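Long-range contacts in uncharacterized protein (Acinetobacter baumannii, PDB 4PUX), which is of unknown function but folds as a single-chain antiparallel beta-barrel of the DUF3237 family, whose interior may hold a small-molecule pocket: residues A[73-78]-A[91-96]; A[17-22]-A[151-156]; A[52-57]-A[82-87]. One frame throughout, in Å; residues are numbered along the deposited sequence.

Contact 1: A[73-78]-A[91-96]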
ATOM      1  N   ALA A  73       3.384   5.265 -10.896  1.00 10.50           N
ATOM      2  CA  ALA A  73       4.128   5.267  -9.627  1.00 10.98           C
ATOM      3  C   ALA A  73       4.416   3.835  -9.178  1.00 10.07           C
ATOM      4  O   ALA A  73       3.532   2.988  -9.162  1.00 11.51           O
ATOM      5  CB  ALA A  73       3.357   5.989  -8.532  1.00 11.66           C
ATOM      6  N   ILE A  74       5.671   3.603  -8.796  1.00  9.51           N
ATOM      7  CA  ILE A  74       6.138   2.322  -8.277  0.50  9.38           C
ATOM      8  C   ILE A  74       6.313   2.526  -6.767  1.00  9.51           C
ATOM      9  O   ILE A  74       7.087   3.424  -6.342  1.00 10.08           O
ATOM     10  CB  ILE A  74       7.486   1.926  -8.908  0.50 10.07           C
ATOM     11  CG1 ILE A  74       7.369   1.954 -10.443  0.50 10.75           C
ATOM     12  CG2 ILE A  74       7.935   0.532  -8.437  0.50 11.43           C
ATOM     13  CD1 ILE A  74       8.671   1.730 -11.157  0.50 11.08           C
ATOM     14  N   ILE A  75       5.602   1.720  -5.969  1.00 10.03           N
ATOM     15  CA  ILE A  75       5.546   1.854  -4.510  1.00  8.76           C
ATOM     16  C   ILE A  75       6.570   0.909  -3.889  1.00  9.02           C
ATOM     17  O   ILE A  75       6.647  -0.268  -4.260  1.00  9.04           O
ATOM     18  CB  ILE A  75       4.119   1.427  -4.026  1.00 11.23           C
ATOM     19  CG1 ILE A  75       2.947   2.162  -4.742  1.00 16.75           C
ATOM     20  CG2 ILE A  75       4.008   1.435  -2.525  1.00 10.58           C
ATOM     21  CD1 ILE A  75       2.985   3.523  -4.748  1.00 19.70           C
ATOM     22  N   ASP A  76       7.304   1.414  -2.882  1.00  8.28           N
ATOM     23  CA  ASP A  76       8.314   0.603  -2.136  1.00  8.88           C
ATOM     24  C   ASP A  76       8.437   1.159  -0.707  1.00  8.51           C
ATOM     25  O   ASP A  76       9.053   2.212  -0.503  1.00  9.46           O
ATOM     26  CB  ASP A  76       9.668   0.600  -2.846  1.00  9.50           C
ATOM     27  CG  ASP A  76      10.643  -0.427  -2.280  1.00 12.47           C
ATOM     28  OD1 ASP A  76      10.901  -0.399  -1.059  1.00 11.55           O
ATOM     29  OD2 ASP A  76      11.147  -1.234  -3.072  1.00 18.44           O
ATOM     30  N   THR A  77       7.738   0.542   0.234  1.00  8.49           N
ATOM     31  CA  THR A  77       7.631   1.063   1.586  1.00  9.22           C
ATOM     32  C   THR A  77       8.312   0.210   2.639  1.00  8.42           C
ATOM     33  O   THR A  77       8.430  -1.022   2.520  1.00  9.20           O
ATOM     34  CB  THR A  77       6.134   1.257   2.050  1.00  8.73           C
ATOM     35  OG1 THR A  77       5.558  -0.029   2.285  1.00  9.88           O
ATOM     36  CG2 THR A  77       5.266   2.044   0.994  1.00 10.17           C
ATOM     37  N   ARG A  78       8.674   0.874   3.747  1.00  8.63           N
ATOM     38  CA  ARG A  78       9.012   0.219   5.045  1.00  9.29           C
ATOM     39  C   ARG A  78       8.316   1.026   6.147  1.00  8.58           C
ATOM     40  O   ARG A  78       8.498   2.242   6.191  1.00  8.98           O
ATOM     41  CB  ARG A  78      10.516   0.207   5.304  1.00  9.60           C
ATOM     42  CG  ARG A  78      11.296  -0.572   4.281  1.00  9.54           C
ATOM     43  CD  ARG A  78      12.797  -0.662   4.613  1.00  9.53           C
ATOM     44  NE  ARG A  78      13.506  -1.410   3.564  1.00  9.73           N
ATOM     45  CZ  ARG A  78      14.820  -1.663   3.567  1.00 10.45           C
ATOM     46  NH1 ARG A  78      15.603  -1.139   4.520  1.00  9.80           N
ATOM     47  NH2 ARG A  78      15.360  -2.405   2.592  1.00 12.25           N
ATOM     48  N   LEU A  91       6.361  -3.945   8.452  1.00  7.63           N
ATOM     49  CA  LEU A  91       5.627  -4.113   7.207  1.00  8.39           C
ATOM     50  C   LEU A  91       6.423  -3.502   6.034  1.00  8.85           C
ATOM     51  O   LEU A  91       6.901  -2.339   6.124  1.00  9.25           O
ATOM     52  CB  LEU A  91       4.224  -3.435   7.348  1.00  8.83           C
ATOM     53  CG  LEU A  91       3.318  -3.445   6.101  1.00  9.07           C
ATOM     54  CD1 LEU A  91       3.045  -4.837   5.611  1.00 10.30           C
ATOM     55  CD2 LEU A  91       2.003  -2.694   6.391  1.00 11.20           C
ATOM     56  N   GLN A  92       6.436  -4.232   4.917  1.00  8.96           N
ATOM     57  CA  GLN A  92       6.936  -3.778   3.605  1.00  8.88           C
ATOM     58  C   GLN A  92       5.794  -3.934   2.590  1.00  9.24           C
ATOM     59  O   GLN A  92       5.198  -5.009   2.499  1.00 10.96           O
ATOM     60  CB  GLN A  92       8.139  -4.601   3.142  1.00  9.95           C
ATOM     61  CG  GLN A  92       9.365  -4.472   4.041  1.00 10.87           C
ATOM     62  CD  GLN A  92      10.378  -5.574   3.820  1.00 12.02           C
ATOM     63  OE1 GLN A  92      10.356  -6.640   4.514  1.00 14.62           O
ATOM     64  NE2 GLN A  92      11.156  -5.424   2.788  1.00 11.25           N
ATOM     65  N   THR A  93       5.501  -2.873   1.826  1.00  9.76           N
ATOM     66  CA  THR A  93       4.558  -2.978   0.717  1.00  8.94           C
ATOM     67  C   THR A  93       5.269  -2.573  -0.591  1.00  8.98           C
ATOM     68  O   THR A  93       6.196  -1.752  -0.613  1.00 11.03           O
ATOM     69  CB  THR A  93       3.270  -2.143   0.916  1.00  9.70           C
ATOM     70  OG1 THR A  93       3.572  -0.747   0.781  1.00 11.37           O
ATOM     71  CG2 THR A  93       2.643  -2.384   2.302  1.00  9.18           C
ATOM     72  N   LYS A  94       4.802  -3.166  -1.669  1.00  9.45           N
ATOM     73  CA  LYS A  94       5.274  -2.932  -3.037  1.00  9.25           C
ATOM     74  C   LYS A  94       4.072  -2.965  -3.974  1.00 10.37           C
ATOM     75  O   LYS A  94       3.106  -3.683  -3.733  1.00 11.68           O
ATOM     76  CB  LYS A  94       6.307  -3.981  -3.449  1.00 12.09           C
ATOM     77  CG  LYS A  94       7.665  -3.867  -2.677  1.00 15.05           C
ATOM     78  CD  LYS A  94       8.601  -4.942  -3.022  1.00 18.58           C
ATOM     79  CE  LYS A  94       9.969  -4.733  -2.376  1.00 16.05           C
ATOM     80  NZ  LYS A  94       9.939  -4.918  -0.879  1.00 14.55           N
ATOM     81  N   GLY A  95       4.134  -2.201  -5.049  1.00 10.10           N
ATOM     82  CA  GLY A  95       3.070  -2.255  -6.032  1.00 10.53           C
ATOM     83  C   GLY A  95       3.058  -1.066  -6.974  1.00  9.26           C
ATOM     84  O   GLY A  95       4.103  -0.453  -7.205  1.00 10.27           O
ATOM     85  N   TYR A  96       1.868  -0.765  -7.514  1.00 10.01           N
ATOM     86  CA  TYR A  96       1.723   0.194  -8.616  1.00 11.49           C
ATOM     87  C   TYR A  96       0.517   1.080  -8.416  1.00  9.81           C
ATOM     88  O   TYR A  96      -0.549   0.604  -7.932  1.00 10.46           O
ATOM     89  CB  TYR A  96       1.542  -0.525  -9.979  1.00 11.69           C
ATOM     90  CG  TYR A  96       2.649  -1.481 -10.358  1.00 10.29           C
ATOM     91  CD1 TYR A  96       3.948  -1.007 -10.598  1.00 11.54           C
ATOM     92  CD2 TYR A  96       2.412  -2.856 -10.472  1.00 11.34           C
ATOM     93  CE1 TYR A  96       4.965  -1.879 -10.969  1.00 13.19           C
ATOM     94  CE2 TYR A  96       3.425  -3.749 -10.812  1.00 15.07           C
ATOM     95  CZ  TYR A  96       4.695  -3.259 -11.084  1.00 13.86           C
ATOM     96  OH  TYR A  96       5.721  -4.125 -11.429  1.00 17.63           O
TER
HETATM   97  O   HOH W   1       9.702  -2.348   0.459  1.00 12.10           O
HETATM   98  O   HOH W   2      12.115  -3.149   1.761  1.00 13.64           O
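Thr-77 and Thr-93 meet hydroxyl to hydroxyl across two antiparallel strands, OG1 of Thr-77 lying 2.6 Å from OG1 of Thr-93. In each, OG1 sits between the backbone N and the carbonyl carbon (chi1 72° in both), which turns the two oxygens to one another and sends CG2 of Thr-77 past the Thr-93 oxygen. Ile-75 lies on the same buried face, and its CG2 approaches Thr-93 OG1 to 4.0 Å. Beside it Gly-95 carries no side chain, so CB and CG1 of Ile-75 rest against bare backbone; the phi of Gly-95, 163°, is one that a residue with a CB could hardly adopt.

Backbone bonds fix this register. Ile-75 N gives a nearly straight bond to Gly-95 O at 2.9 Å, though it approaches from above the carbonyl plane, and a longer bond returns from Gly-95 N to Ile-75 O. On the other face water joins the polar side chains. Asp-76 and Lys-94 run alongside each other, yet OD2 of Asp-76 stays 4.5 Å from NZ of Lys-94; one water instead accepts a hydrogen bond from Lys-94 NZ and donates to Asp-76 OD1 and to Thr-77 O. A second water accepts from Arg-78 NE and Gln-92 NE2.

The pair forms a hairpin inside the curled sheet. Strand 54-67 flanks it through Asp-63 and Gln-65, and strand 118-127 lies beyond strand 88-99, bringing Phe-120 onto Ile-75 and Ile-122 onto Thr-93.

Contact 2: A[17-22]-A[151-156]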
ATOM      1  N   LYS A  17      -8.637  -3.177   7.513  1.00 10.93           N
ATOM      2  CA  LYS A  17      -8.670  -1.890   6.801  0.60 10.95           C
ATOM      3  C   LYS A  17      -7.622  -0.969   7.415  1.00  9.67           C
ATOM      4  O   LYS A  17      -7.624  -0.728   8.615  1.00 10.86           O
ATOM      5  CB  LYS A  17     -10.039  -1.228   6.868  0.60 12.13           C
ATOM      6  CG  LYS A  17     -10.071   0.150   6.148  0.60 13.90           C
ATOM      7  CD  LYS A  17     -11.519   0.725   6.122  0.60 19.69           C
ATOM      8  CE  LYS A  17     -11.667   1.892   5.153  0.60 24.83           C
ATOM      9  NZ  LYS A  17     -13.048   1.935   4.563  0.60 32.45           N
ATOM     10  N   PHE A  18      -6.694  -0.522   6.580  1.00 10.45           N
ATOM     11  CA  PHE A  18      -5.598   0.375   6.936  1.00  9.25           C
ATOM     12  C   PHE A  18      -5.893   1.805   6.504  1.00 10.34           C
ATOM     13  O   PHE A  18      -6.358   2.046   5.358  1.00 12.42           O
ATOM     14  CB  PHE A  18      -4.281  -0.061   6.259  1.00 10.39           C
ATOM     15  CG  PHE A  18      -3.624  -1.293   6.879  1.00  9.63           C
ATOM     16  CD1 PHE A  18      -4.183  -2.572   6.724  1.00  9.32           C
ATOM     17  CD2 PHE A  18      -2.439  -1.174   7.618  1.00 10.71           C
ATOM     18  CE1 PHE A  18      -3.574  -3.710   7.274  1.00 11.19           C
ATOM     19  CE2 PHE A  18      -1.830  -2.326   8.183  1.00 10.01           C
ATOM     20  CZ  PHE A  18      -2.418  -3.583   8.028  1.00 11.36           C
ATOM     21  N   SER A  19      -5.520   2.722   7.371  1.00  9.49           N
ATOM     22  CA  SER A  19      -5.597   4.152   7.111  0.70  9.72           C
ATOM     23  C   SER A  19      -4.208   4.730   7.446  1.00  9.91           C
ATOM     24  O   SER A  19      -3.853   4.820   8.611  1.00 11.51           O
ATOM     25  CB  SER A  19      -6.747   4.768   7.943  0.70 11.24           C
ATOM     26  OG  SER A  19      -7.979   4.086   7.666  0.70 13.25           O
ATOM     27  N   VAL A  20      -3.423   5.048   6.427  1.00 10.48           N
ATOM     28  CA  VAL A  20      -2.036   5.507   6.586  1.00 10.87           C
ATOM     29  C   VAL A  20      -1.993   7.036   6.487  1.00 11.19           C
ATOM     30  O   VAL A  20      -2.498   7.643   5.518  1.00 15.89           O
ATOM     31  CB  VAL A  20      -1.088   4.893   5.507  1.00 11.99           C
ATOM     32  CG1 VAL A  20       0.362   5.235   5.852  1.00 13.81           C
ATOM     33  CG2 VAL A  20      -1.284   3.334   5.383  1.00 11.42           C
ATOM     34  N   ASP A  21      -1.375   7.642   7.489  1.00  9.38           N
ATOM     35  CA  ASP A  21      -1.209   9.115   7.537  1.00  9.08           C
ATOM     36  C   ASP A  21       0.171   9.472   6.929  1.00 11.33           C
ATOM     37  O   ASP A  21       1.193   8.857   7.282  1.00 11.22           O
ATOM     38  CB  ASP A  21      -1.267   9.611   8.977  1.00 10.43           C
ATOM     39  CG  ASP A  21      -2.672   9.622   9.546  1.00 14.81           C
ATOM     40  OD1 ASP A  21      -3.621   9.697   8.763  1.00 14.31           O
ATOM     41  OD2 ASP A  21      -2.842   9.557  10.793  1.00 20.63           O
ATOM     42  N   LEU A  22       0.174  10.494   6.058  1.00 10.96           N
ATOM     43  CA  LEU A  22       1.390  11.006   5.374  1.00  9.68           C
ATOM     44  C   LEU A  22       1.539  12.504   5.734  1.00 11.05           C
ATOM     45  O   LEU A  22       1.576  13.372   4.853  1.00 12.95           O
ATOM     46  CB  LEU A  22       1.245  10.823   3.859  1.00 11.44           C
ATOM     47  CG  LEU A  22       0.813   9.438   3.418  1.00 11.32           C
ATOM     48  CD1 LEU A  22       0.582   9.439   1.915  1.00 13.78           C
ATOM     49  CD2 LEU A  22       1.838   8.383   3.828  1.00 12.19           C
ATOM     50  N   ALA A 151      -2.968  10.985   2.738  1.00 12.07           N
ATOM     51  CA  ALA A 151      -3.350   9.703   3.363  1.00 13.10           C
ATOM     52  C   ALA A 151      -3.570   8.672   2.277  1.00 10.46           C
ATOM     53  O   ALA A 151      -3.837   9.004   1.121  1.00 12.50           O
ATOM     54  CB  ALA A 151      -4.648   9.853   4.185  1.00 12.79           C
ATOM     55  N   VAL A 152      -3.344   7.413   2.626  1.00  9.78           N
ATOM     56  CA  VAL A 152      -3.727   6.268   1.799  1.00 11.63           C
ATOM     57  C   VAL A 152      -4.605   5.329   2.647  1.00 11.41           C
ATOM     58  O   VAL A 152      -4.260   4.982   3.792  1.00 12.64           O
ATOM     59  CB  VAL A 152      -2.490   5.487   1.291  1.00 13.90           C
ATOM     60  CG1 VAL A 152      -2.911   4.191   0.559  1.00 13.48           C
ATOM     61  CG2 VAL A 152      -1.667   6.369   0.372  1.00 15.11           C
ATOM     62  N   ILE A 153      -5.750   4.969   2.103  1.00 11.99           N
ATOM     63  CA  ILE A 153      -6.674   4.005   2.705  0.70 12.11           C
ATOM     64  C   ILE A 153      -6.613   2.729   1.878  1.00 10.40           C
ATOM     65  O   ILE A 153      -6.689   2.791   0.631  1.00 12.67           O
ATOM     66  CB  ILE A 153      -8.158   4.500   2.623  0.70 14.90           C
ATOM     67  CG1 ILE A 153      -8.298   5.939   3.135  0.70 19.89           C
ATOM     68  CG2 ILE A 153      -9.106   3.525   3.368  0.70 15.39           C
ATOM     69  CD1 ILE A 153      -7.955   6.115   4.555  0.70 23.86           C
ATOM     70  N   TYR A 154      -6.484   1.574   2.514  1.00 11.11           N
ATOM     71  CA  TYR A 154      -6.527   0.311   1.769  1.00 11.27           C
ATOM     72  C   TYR A 154      -7.109  -0.843   2.549  1.00  9.21           C
ATOM     73  O   TYR A 154      -7.053  -0.874   3.792  1.00 10.54           O
ATOM     74  CB  TYR A 154      -5.140  -0.044   1.216  1.00 10.05           C
ATOM     75  CG  TYR A 154      -4.011  -0.415   2.210  1.00  9.73           C
ATOM     76  CD1 TYR A 154      -3.845  -1.759   2.669  1.00  8.99           C
ATOM     77  CD2 TYR A 154      -3.060   0.508   2.579  1.00 10.30           C
ATOM     78  CE1 TYR A 154      -2.772  -2.148   3.459  1.00 10.50           C
ATOM     79  CE2 TYR A 154      -1.989   0.153   3.370  1.00 10.11           C
ATOM     80  CZ  TYR A 154      -1.833  -1.181   3.803  1.00  9.01           C
ATOM     81  OH  TYR A 154      -0.747  -1.509   4.601  1.00 10.40           O
ATOM     82  N   ASP A 155      -7.746  -1.738   1.827  1.00 10.04           N
ATOM     83  CA  ASP A 155      -8.253  -2.996   2.365  1.00 10.12           C
ATOM     84  C   ASP A 155      -7.196  -4.098   2.136  1.00  9.79           C
ATOM     85  O   ASP A 155      -6.789  -4.343   0.987  1.00 10.52           O
ATOM     86  CB  ASP A 155      -9.553  -3.404   1.655  1.00 13.20           C
ATOM     87  CG  ASP A 155     -10.709  -2.459   1.915  1.00 15.46           C
ATOM     88  OD1 ASP A 155     -10.764  -1.813   2.983  1.00 17.30           O
ATOM     89  OD2 ASP A 155     -11.584  -2.372   1.041  1.00 20.40           O
ATOM     90  N   ALA A 156      -6.704  -4.672   3.215  1.00 10.73           N
ATOM     91  CA  ALA A 156      -5.744  -5.775   3.187  1.00  9.81           C
ATOM     92  C   ALA A 156      -6.432  -7.135   3.263  1.00  9.48           C
ATOM     93  O   ALA A 156      -7.405  -7.299   4.023  1.00  9.75           O
ATOM     94  CB  ALA A 156      -4.763  -5.644   4.322  1.00 11.50           C
TER
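Two different first torsions bring Phe-18 and Tyr-154 together in near-parallel planes: Tyr-154 places CG between its backbone N and carbonyl carbon (chi1 68°), swinging its ring across to the neighbouring strand, while Phe-18 has CG beside its own N (chi1 -75°). The rings end 5° from parallel but slid apart, with centroids separated by 4.7 Å, so this offset pair has little ring overlap. What occupies the middle of the tyrosine face is the phenylalanine methylene: Phe-18 CB stands 3.6 Å from the Tyr-154 centroid in a CH-pi contact. In return, Tyr-154 OH lies over the rim of the Phe-18 face, 3.5 Å from CD2 of Phe-18, and takes its hydrogen bond from the Tyr-79 hydroxyl or gives one to it. Ala-156 CB and Val-20 CG2 pack beside the two rings.

Beneath these rings the strands are paired in regular antiparallel fashion. Phe-18 and Tyr-154 exchange two backbone bonds, as do Val-20 and Val-152; Val-20 N reaches Val-152 O at 2.8 Å. On the other face Ile-153 lies near Lys-17 and Ser-19, each modelled in two conformations.

Strand 36-49 borders strand 12-21 and strand 141-147 borders strand 151-159, so this pairing of the first and last strands closes the barrel's antiparallel ring. One strand further round, Met-124 and Ile-122 of strand 118-127 pack on Tyr-154; Leu-81 of strand 73-83 touches Phe-18.

Contact 3: A[52-57]-A[82-87]. With EDO (1,2-ethanediol), chain B; EDO (1,2-ethanediol), chain E.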
ATOM      1  N   SER A  52      -9.065  -9.952  13.271  1.00 15.37           N
ATOM      2  CA  SER A  52      -7.950 -10.632  13.950  0.50 18.46           C
ATOM      3  C   SER A  52      -6.716  -9.754  14.115  1.00 14.96           C
ATOM      4  O   SER A  52      -5.691 -10.218  14.621  1.00 17.77           O
ATOM      5  CB  SER A  52      -7.537 -11.895  13.151  0.50 21.09           C
ATOM      6  OG  SER A  52      -6.714 -11.588  12.011  0.50 24.80           O
ATOM      7  N   LEU A  53      -6.823  -8.495  13.695  1.00 10.97           N
ATOM      8  CA  LEU A  53      -5.662  -7.582  13.649  1.00 11.02           C
ATOM      9  C   LEU A  53      -6.122  -6.125  13.764  1.00 10.39           C
ATOM     10  O   LEU A  53      -6.837  -5.609  12.893  1.00 12.10           O
ATOM     11  CB  LEU A  53      -4.911  -7.761  12.329  1.00 11.63           C
ATOM     12  CG  LEU A  53      -3.606  -6.975  12.184  1.00 11.96           C
ATOM     13  CD1 LEU A  53      -2.517  -7.448  13.154  1.00 12.53           C
ATOM     14  CD2 LEU A  53      -3.077  -6.992  10.743  1.00 13.36           C
ATOM     15  N   LYS A  54      -5.713  -5.483  14.878  1.00 10.25           N
ATOM     16  CA  LYS A  54      -6.154  -4.117  15.208  1.00  9.40           C
ATOM     17  C   LYS A  54      -4.983  -3.390  15.862  1.00  9.35           C
ATOM     18  O   LYS A  54      -4.232  -3.991  16.624  1.00 11.11           O
ATOM     19  CB  LYS A  54      -7.313  -4.163  16.242  1.00 12.38           C
ATOM     20  CG  LYS A  54      -8.591  -4.881  15.820  1.00 13.02           C
ATOM     21  CD  LYS A  54      -9.607  -4.920  16.974  1.00 14.03           C
ATOM     22  CE  LYS A  54     -10.948  -5.569  16.511  1.00 19.53           C
ATOM     23  NZ  LYS A  54     -10.770  -6.996  16.228  1.00 21.29           N
ATOM     24  N   GLY A  55      -4.861  -2.095  15.605  1.00  8.77           N
ATOM     25  CA  GLY A  55      -3.810  -1.280  16.207  1.00  9.65           C
ATOM     26  C   GLY A  55      -3.517   0.016  15.477  1.00  9.56           C
ATOM     27  O   GLY A  55      -4.389   0.573  14.789  1.00 10.20           O
ATOM     28  N   ARG A  56      -2.293   0.505  15.650  1.00  9.31           N
ATOM     29  CA  ARG A  56      -1.866   1.780  15.077  1.00 10.55           C
ATOM     30  C   ARG A  56      -0.529   1.647  14.335  1.00  9.06           C
ATOM     31  O   ARG A  56       0.271   0.708  14.567  1.00  9.92           O
ATOM     32  CB  ARG A  56      -1.775   2.890  16.133  1.00 11.86           C
ATOM     33  CG  ARG A  56      -0.637   2.772  17.115  1.00 12.26           C
ATOM     34  CD  ARG A  56      -0.732   3.877  18.180  1.00 12.87           C
ATOM     35  NE  ARG A  56       0.374   3.759  19.133  1.00 13.17           N
ATOM     36  CZ  ARG A  56       1.115   4.742  19.606  1.00 15.41           C
ATOM     37  NH1 ARG A  56       0.812   6.005  19.342  1.00 22.59           N
ATOM     38  NH2 ARG A  56       2.117   4.459  20.454  1.00 13.35           N
ATOM     39  N   ILE A  57      -0.326   2.574  13.413  1.00 10.08           N
ATOM     40  CA  ILE A  57       0.916   2.714  12.689  1.00  9.05           C
ATOM     41  C   ILE A  57       1.752   3.728  13.447  1.00  9.82           C
ATOM     42  O   ILE A  57       1.281   4.802  13.784  1.00  9.68           O
ATOM     43  CB  ILE A  57       0.655   3.153  11.211  1.00  9.08           C
ATOM     44  CG1 ILE A  57      -0.130   2.062  10.477  1.00 12.24           C
ATOM     45  CG2 ILE A  57       1.939   3.511  10.459  1.00 10.04           C
ATOM     46  CD1 ILE A  57      -0.776   2.529   9.185  1.00 11.50           C
ATOM     47  N   GLU A  82       1.970  -1.341  15.523  1.00  9.00           N
ATOM     48  CA  GLU A  82       1.833  -1.697  16.940  1.00  9.37           C
ATOM     49  C   GLU A  82       0.396  -2.164  17.170  1.00  7.84           C
ATOM     50  O   GLU A  82      -0.544  -1.392  17.043  1.00  9.68           O
ATOM     51  CB  GLU A  82       2.191  -0.553  17.883  1.00 10.40           C
ATOM     52  CG  GLU A  82       2.067  -0.924  19.365  1.00 11.17           C
ATOM     53  CD  GLU A  82       2.284   0.229  20.351  1.00 13.70           C
ATOM     54  OE1 GLU A  82       1.841   1.348  20.079  1.00 17.16           O
ATOM     55  OE2 GLU A  82       2.784  -0.018  21.488  1.00 18.77           O
ATOM     56  N   THR A  83       0.217  -3.466  17.449  1.00  8.26           N
ATOM     57  CA  THR A  83      -1.128  -3.958  17.670  1.00  8.69           C
ATOM     58  C   THR A  83      -1.702  -3.440  18.996  1.00  9.31           C
ATOM     59  O   THR A  83      -0.973  -2.986  19.892  1.00  9.21           O
ATOM     60  CB  THR A  83      -1.195  -5.536  17.686  1.00  9.82           C
ATOM     61  OG1 THR A  83      -0.494  -6.028  18.843  1.00 10.09           O
ATOM     62  CG2 THR A  83      -0.629  -6.065  16.388  1.00 10.25           C
ATOM     63  N   ASP A  84      -3.025  -3.523  19.106  1.00 10.42           N
ATOM     64  CA  ASP A  84      -3.717  -3.131  20.333  1.00 10.27           C
ATOM     65  C   ASP A  84      -3.183  -3.828  21.595  1.00 11.01           C
ATOM     66  O   ASP A  84      -3.137  -3.220  22.652  1.00 12.96           O
ATOM     67  CB  ASP A  84      -5.251  -3.256  20.179  1.00 11.00           C
ATOM     68  CG  ASP A  84      -5.749  -4.688  19.875  1.00 12.08           C
ATOM     69  OD1 ASP A  84      -4.948  -5.616  19.630  1.00 13.00           O
ATOM     70  OD2 ASP A  84      -7.009  -4.849  19.915  1.00 14.93           O
ATOM     71  N   ASP A  85      -2.737  -5.092  21.454  1.00 11.11           N
ATOM     72  CA  ASP A  85      -2.150  -5.852  22.551  1.00 12.71           C
ATOM     73  C   ASP A  85      -0.611  -5.783  22.673  1.00 13.09           C
ATOM     74  O   ASP A  85      -0.015  -6.589  23.411  1.00 16.79           O
ATOM     75  CB  ASP A  85      -2.701  -7.295  22.638  1.00 13.16           C
ATOM     76  CG  ASP A  85      -2.577  -8.101  21.352  1.00 15.33           C
ATOM     77  OD1 ASP A  85      -2.232  -7.592  20.278  1.00 13.61           O
ATOM     78  OD2 ASP A  85      -2.833  -9.336  21.437  1.00 24.64           O
ATOM     79  N   GLY A  86       0.026  -4.888  21.890  1.00 10.65           N
ATOM     80  CA  GLY A  86       1.424  -4.524  22.099  1.00 11.70           C
ATOM     81  C   GLY A  86       2.485  -5.200  21.251  1.00 13.76           C
ATOM     82  O   GLY A  86       3.683  -4.968  21.471  1.00 16.91           O
ATOM     83  N   ALA A  87       2.089  -5.994  20.272  1.00 10.79           N
ATOM     84  CA  ALA A  87       3.052  -6.628  19.363  1.00 10.19           C
ATOM     85  C   ALA A  87       3.533  -5.638  18.276  1.00 11.35           C
ATOM     86  O   ALA A  87       2.763  -4.763  17.844  1.00 10.65           O
ATOM     87  CB  ALA A  87       2.421  -7.853  18.690  1.00 11.74           C
TER
HETATM   88  C1  EDO B 201      -2.410   0.742  19.772  0.50 22.13           C
HETATM   89  O1  EDO B 201      -1.376   1.542  20.386  0.50 18.83           O
HETATM   90  C2  EDO B 201      -3.787   1.158  20.335  0.50 22.12           C
HETATM   91  O2  EDO B 201      -4.806   0.266  19.832  0.50 18.79           O
HETATM   92  C1  EDO E 204       1.861  -9.844  21.982  1.00 43.11           C
HETATM   93  O1  EDO E 204       2.742 -10.828  21.444  1.00 42.71           O
HETATM   94  C2  EDO E 204       0.496 -10.091  21.379  1.00 39.11           C
HETATM   95  O2  EDO E 204      -0.173 -11.151  22.090  1.00 53.57           O
HETATM   96  O   HOH W   3      -5.044  -7.187  17.203  1.00 13.68           O
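Arg-56 and Glu-82 carry the charged part of this contact, lying side by side and pointing the same way. Glu-82 OE1 receives two nitrogens of the guanidinium edge, NE of Arg-56 at 3.0 Å and NH2 of Arg-56 at 3.1 Å, both with the oxygen close to the guanidinium plane. One oxygen takes both, and the carboxylate plane stands 32° from that of the guanidinium. The arginine reaches it with an extended chain that starts from CG lodged between backbone N and carbonyl carbon (chi1 71°). A 1,2-ethanediol, probably from the crystallisation liquor, adds a weak bond from O1 to Glu-82 OE1.

Among the backbone bonds, Arg-56 and Glu-82 exchange a pair, and Asp-84 N gives a third to Lys-54 O at 2.8 Å. Gly-55 brings its CA to 4.1 Å from the CA of Thr-83, an approach that leaves no room for a CB.

Water and apolar contacts are fewer. One water accepts from Lys-54 N and donates to Asp-84 OD1, while CD1 of Leu-53 touches CG2 of Thr-83 at 4.0 Å.

Within 82-87, Thr-83 OG1 donates to Asp-85 OD1 at 2.7 Å and accepts from Ala-87 N; Asp-85 is held further by Lys-132 and Tyr-133. The whole is the end of the antiparallel pairing of strands 54-67 and 73-83, where strand 73-83 leaves its partner and turns, through the type I beta turn from Thr-83 to Gly-86, into the hairpin with strand 88-99.

In the fold
All three contacts belong to one curled antiparallel sheet, and each joins a pair of its neighbouring strands. Contact 2 pairs strands 12-21 and 151-159, near the two ends of the chain, and so encloses the other two along the sequence. Contacts 1 and 3 interleave within that loop and share strand 73-83, with centres about 21 Å apart. Contact 2 stands to the side of both, about 13 Å from the centre of contact 1 and 15 Å from that of contact 3. It touches both through its inner face: Tyr-154 OH packs on Leu-91 CD2, and Val-20 CG2 on Ile-57 CD1. Pairing of the terminal strands thus helps close the barrel around an interior to which all three contribute.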